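PDB 6A4M: uric acid degradation bifunctional protein PucL from Bacillus subtilis, which oxidises urate to 5-hydroxyisourate through its urate oxidase part and probably also, in a separate part of the full-length protein, decarboxylates 2-oxo-4-hydroxy-4-carboxy-5-ureidoimidazoline. Local coordinates for residues A[147-151]-A[152-156]; A[238-241]-A[242-246]. One frame throughout, in Å; residues are numbered along the deposited sequence. Where two conformers were deposited one is given.

Overall arrangement
Interaction 1 (residues 147-151 with 152-156) and interaction 2 (residues 238-241 with 242-246) are both local contacts, but they hold different elements. The first closes a beta hairpin at an exposed end of the large antiparallel sheet; the second is the opening turn of the helix 240-254, partly buried where it rests on strands of the same sheet. Backbone hydrogen bonds run across the hairpin in one case and along the helix in the other. The side chains differ accordingly: threonine methyls and a glutamate chain meet at the exposed tip, whereas Ile240 and Ile244 face the sheet. Their centres lie about 38 Å apart and the two contacts do not touch.

Interaction 1: residues A[147-151]-A[152-156]; sequences ERSGN and TITIT
With CG of Glu147 anti to its own carbonyl carbon (chi1 -83°) and the chain extended beyond it, this side chain borders Thr154 with its CB and from CG outward passes the methyl of Thr156, at the closed end of the beta hairpin formed by strands 139-148 and 153-169. CB of Glu147 lies 4.0 Å from Thr154 CG2. Farther out, the glutamate crosses the Thr156 side chain at about a right angle, with CG 3.7 Å from Thr156 CG2 and OE2 beside the same methyl. Ser149 OG reaches Thr154 CG2 from the turn.

Under these side chains, Glu147 and Thr154 form an antiparallel hydrogen-bonded pair: Glu147 N donates to Thr154 O (2.8 Å) and Thr154 N returns a bond to Glu147 O (3.0 Å). The next pair, Arg148 with Ile153, is non-hydrogen-bonded and sends its side chains to the other face of the sheet. There Ile153 packs on His93, Leu96 and Asp97 of helix 84-98, while Arg148 NH2 is hydrogen-bonded to the carbonyl of Leu96, within the helix, and to that of Met102 just beyond it, so the hairpin end meets the helix through both apolar and polar contacts. The turn is modelled with a cis peptide between Ser149 and Gly150 and is bridged by a third bond, Ser149 N to Thr152 O, 3.1 Å long and nearly straight, with an N-H...O angle of 160°.

Interaction 2: residues A[238-241]-A[242-246]; sequences PSIQ and NLIYH
Ile240 and Ile244, one helical turn apart, have their CG2 methyls facing each other at 4.5 Å, at the outer limit of apolar contact. CG2 of Ile244 is anti to its carbonyl carbon, while CG1 (chi1 69°) sits between the backbone N and the carbonyl carbon; both branches therefore lie against Ile240 O, with CG1 also bordering Gln241 O at 3.5 Å. The two isoleucines share one flank of the helix. Ile240 meets Leu194, Val196 and Ser265 of the sheet, and Ile244 meets Leu198 and Phe263.

Leu243 is turned differently. Its CB lies against Ser239 O, and with CG anti to the backbone N (chi1 173°) the side chain reaches Phe232 of the neighbouring helix 221-233. On a more exposed part of the turn, the amide of Asn242 comes back beside the proline before the helix, ND2 lying 4.0 Å from Pro238 CB. Tyr245 touches Gln241 O through its CB, whereas the ring leads away from the segment 238-241.

The backbone beneath these side chains makes regular i to i+4 bonds. Leu243 N donates to Ser239 O (2.8 Å), Ile244 N to Ile240 O (2.9 Å) and Tyr245 N to Gln241 O (3.0 Å). The middle bond is the straightest, at an N-H...O angle of 172°, and in all three the donor is tilted out of the carbonyl plane. Ser239 occupies the N-cap position, after which helix 240-254 lies on the antiparallel sheet next to helix 221-233, the helix-on-sheet layering of the tunnelling (T-)fold to which urate oxidases belong.

Interaction 1: residues A[147-151]-A[152-156]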
# COMPACT_ATOMS: atom_id res chain seq x y z
N GLU A 147 4.91 -21.76 0.14
CA GLU A 147 5.06 -23.11 -0.40
C GLU A 147 5.22 -24.15 0.70
O GLU A 147 5.57 -23.83 1.83
CB GLU A 147 6.27 -23.18 -1.34
CG GLU A 147 5.99 -22.71 -2.76
CD GLU A 147 7.23 -22.71 -3.65
OE1 GLU A 147 8.14 -23.54 -3.44
OE2 GLU A 147 7.28 -21.87 -4.58
N ARG A 148 4.95 -25.41 0.34
CA ARG A 148 5.19 -26.56 1.21
C ARG A 148 6.56 -27.15 0.88
O ARG A 148 6.78 -27.63 -0.24
CB ARG A 148 4.09 -27.61 0.99
CG ARG A 148 4.10 -28.76 1.99
CD ARG A 148 3.13 -29.85 1.59
NE ARG A 148 1.74 -29.39 1.51
CZ ARG A 148 0.95 -29.11 2.55
NH1 ARG A 148 1.38 -29.23 3.81
NH2 ARG A 148 -0.30 -28.70 2.33
N SER A 149 7.49 -27.10 1.84
CA SER A 149 8.83 -27.69 1.68
C SER A 149 9.54 -27.86 3.04
O SER A 149 9.96 -26.86 3.63
CB SER A 149 9.69 -26.83 0.74
OG SER A 149 10.09 -25.62 1.36
N GLY A 150 9.66 -29.08 3.57
CA GLY A 150 8.97 -30.29 3.10
C GLY A 150 8.53 -31.04 4.33
O GLY A 150 8.86 -32.22 4.51
N ASN A 151 7.71 -30.35 5.13
CA ASN A 151 7.51 -30.55 6.58
C ASN A 151 7.36 -29.19 7.29
O ASN A 151 6.89 -29.13 8.43
CB ASN A 151 8.64 -31.35 7.26
CG ASN A 151 8.25 -31.83 8.65
OD1 ASN A 151 8.84 -31.43 9.65
ND2 ASN A 151 7.25 -32.69 8.70
N THR A 152 7.80 -28.11 6.64
CA THR A 152 7.56 -26.74 7.10
C THR A 152 7.06 -25.86 5.95
O THR A 152 7.28 -26.17 4.77
CB THR A 152 8.82 -26.13 7.75
OG1 THR A 152 8.53 -24.81 8.23
CG2 THR A 152 10.01 -26.07 6.78
N ILE A 153 6.40 -24.76 6.31
CA ILE A 153 5.87 -23.79 5.34
C ILE A 153 6.92 -22.69 5.14
O ILE A 153 7.37 -22.08 6.10
CB ILE A 153 4.52 -23.20 5.81
CG1 ILE A 153 3.45 -24.31 5.87
CG2 ILE A 153 4.06 -22.07 4.90
CD1 ILE A 153 2.29 -24.01 6.79
N THR A 154 7.28 -22.44 3.87
CA THR A 154 8.27 -21.42 3.51
C THR A 154 7.61 -20.30 2.71
O THR A 154 6.75 -20.56 1.86
CB THR A 154 9.47 -22.03 2.74
OG1 THR A 154 10.42 -20.99 2.43
CG2 THR A 154 9.05 -22.72 1.43
N ILE A 155 8.01 -19.06 2.99
CA ILE A 155 7.53 -17.88 2.27
C ILE A 155 8.45 -17.63 1.08
O ILE A 155 9.63 -17.34 1.26
CB ILE A 155 7.50 -16.63 3.18
CG1 ILE A 155 6.66 -16.87 4.45
CG2 ILE A 155 6.99 -15.40 2.41
CD1 ILE A 155 5.23 -17.29 4.20
N THR A 156 7.90 -17.74 -0.13
CA THR A 156 8.69 -17.60 -1.38
C THR A 156 8.74 -16.14 -1.86
O THR A 156 9.77 -15.69 -2.37
CB THR A 156 8.25 -18.56 -2.54
OG1 THR A 156 8.30 -17.87 -3.80
CG2 THR A 156 6.85 -19.14 -2.38

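Interaction 2: residues A[238-241]-A[242-246]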
# COMPACT_ATOMS: atom_id res chain seq x y z
N PRO A 238 13.25 18.12 -10.25
CA PRO A 238 13.90 16.83 -10.43
C PRO A 238 13.33 16.00 -11.58
O PRO A 238 12.15 16.16 -11.93
CB PRO A 238 13.61 16.13 -9.11
CG PRO A 238 12.25 16.61 -8.74
CD PRO A 238 12.12 18.01 -9.30
N SER A 239 14.16 15.14 -12.15
CA SER A 239 13.72 14.14 -13.12
C SER A 239 12.99 13.01 -12.39
O SER A 239 13.07 12.92 -11.16
CB SER A 239 14.92 13.57 -13.88
OG SER A 239 14.55 12.46 -14.67
N ILE A 240 12.30 12.16 -13.14
CA ILE A 240 11.53 11.05 -12.56
C ILE A 240 12.44 9.96 -11.97
O ILE A 240 12.18 9.50 -10.86
CB ILE A 240 10.50 10.48 -13.56
CG1 ILE A 240 9.43 11.54 -13.87
CG2 ILE A 240 9.82 9.23 -13.01
CD1 ILE A 240 8.55 11.24 -15.06
N GLN A 241 13.50 9.57 -12.69
CA GLN A 241 14.45 8.57 -12.16
C GLN A 241 15.16 9.09 -10.90
O GLN A 241 15.37 8.34 -9.95
CB GLN A 241 15.46 8.08 -13.24
CG GLN A 241 16.76 8.89 -13.44
CD GLN A 241 18.01 8.03 -13.63
OE1 GLN A 241 18.12 6.92 -13.10
NE2 GLN A 241 18.98 8.57 -14.36
N ASN A 242 15.49 10.38 -10.90
CA ASN A 242 16.10 11.03 -9.75
C ASN A 242 15.12 11.15 -8.59
O ASN A 242 15.49 10.96 -7.43
CB ASN A 242 16.63 12.42 -10.14
CG ASN A 242 17.49 13.05 -9.07
OD1 ASN A 242 18.54 12.52 -8.71
ND2 ASN A 242 17.04 14.19 -8.54
N LEU A 243 13.86 11.48 -8.90
CA LEU A 243 12.80 11.58 -7.89
C LEU A 243 12.58 10.25 -7.17
O LEU A 243 12.59 10.20 -5.94
CB LEU A 243 11.49 12.06 -8.52
CG LEU A 243 10.21 12.06 -7.67
CD1 LEU A 243 10.40 12.84 -6.37
CD2 LEU A 243 9.05 12.64 -8.46
N ILE A 244 12.38 9.18 -7.94
CA ILE A 244 12.14 7.84 -7.36
C ILE A 244 13.37 7.24 -6.67
O ILE A 244 13.22 6.45 -5.74
CB ILE A 244 11.52 6.84 -8.38
CG1 ILE A 244 12.51 6.44 -9.48
CG2 ILE A 244 10.21 7.40 -8.95
CD1 ILE A 244 11.90 5.65 -10.62
N TYR A 245 14.57 7.62 -7.13
CA TYR A 245 15.82 7.24 -6.45
C TYR A 245 15.92 7.86 -5.06
O TYR A 245 16.30 7.19 -4.10
CB TYR A 245 17.04 7.62 -7.31
CG TYR A 245 18.37 7.20 -6.72
CD1 TYR A 245 18.82 5.88 -6.85
CD2 TYR A 245 19.17 8.11 -6.02
CE1 TYR A 245 20.04 5.48 -6.31
CE2 TYR A 245 20.39 7.72 -5.47
CZ TYR A 245 20.82 6.41 -5.62
OH TYR A 245 22.03 6.01 -5.08
N HIS A 246 15.58 9.15 -4.95
CA HIS A 246 15.60 9.85 -3.66
C HIS A 246 14.51 9.38 -2.69
O HIS A 246 14.74 9.31 -1.49
CB HIS A 246 15.55 11.37 -3.85
CG HIS A 246 16.89 11.99 -4.10
ND1 HIS A 246 17.73 12.38 -3.08
CD2 HIS A 246 17.56 12.27 -5.25
CE1 HIS A 246 18.84 12.88 -3.58
NE2 HIS A 246 18.76 12.82 -4.90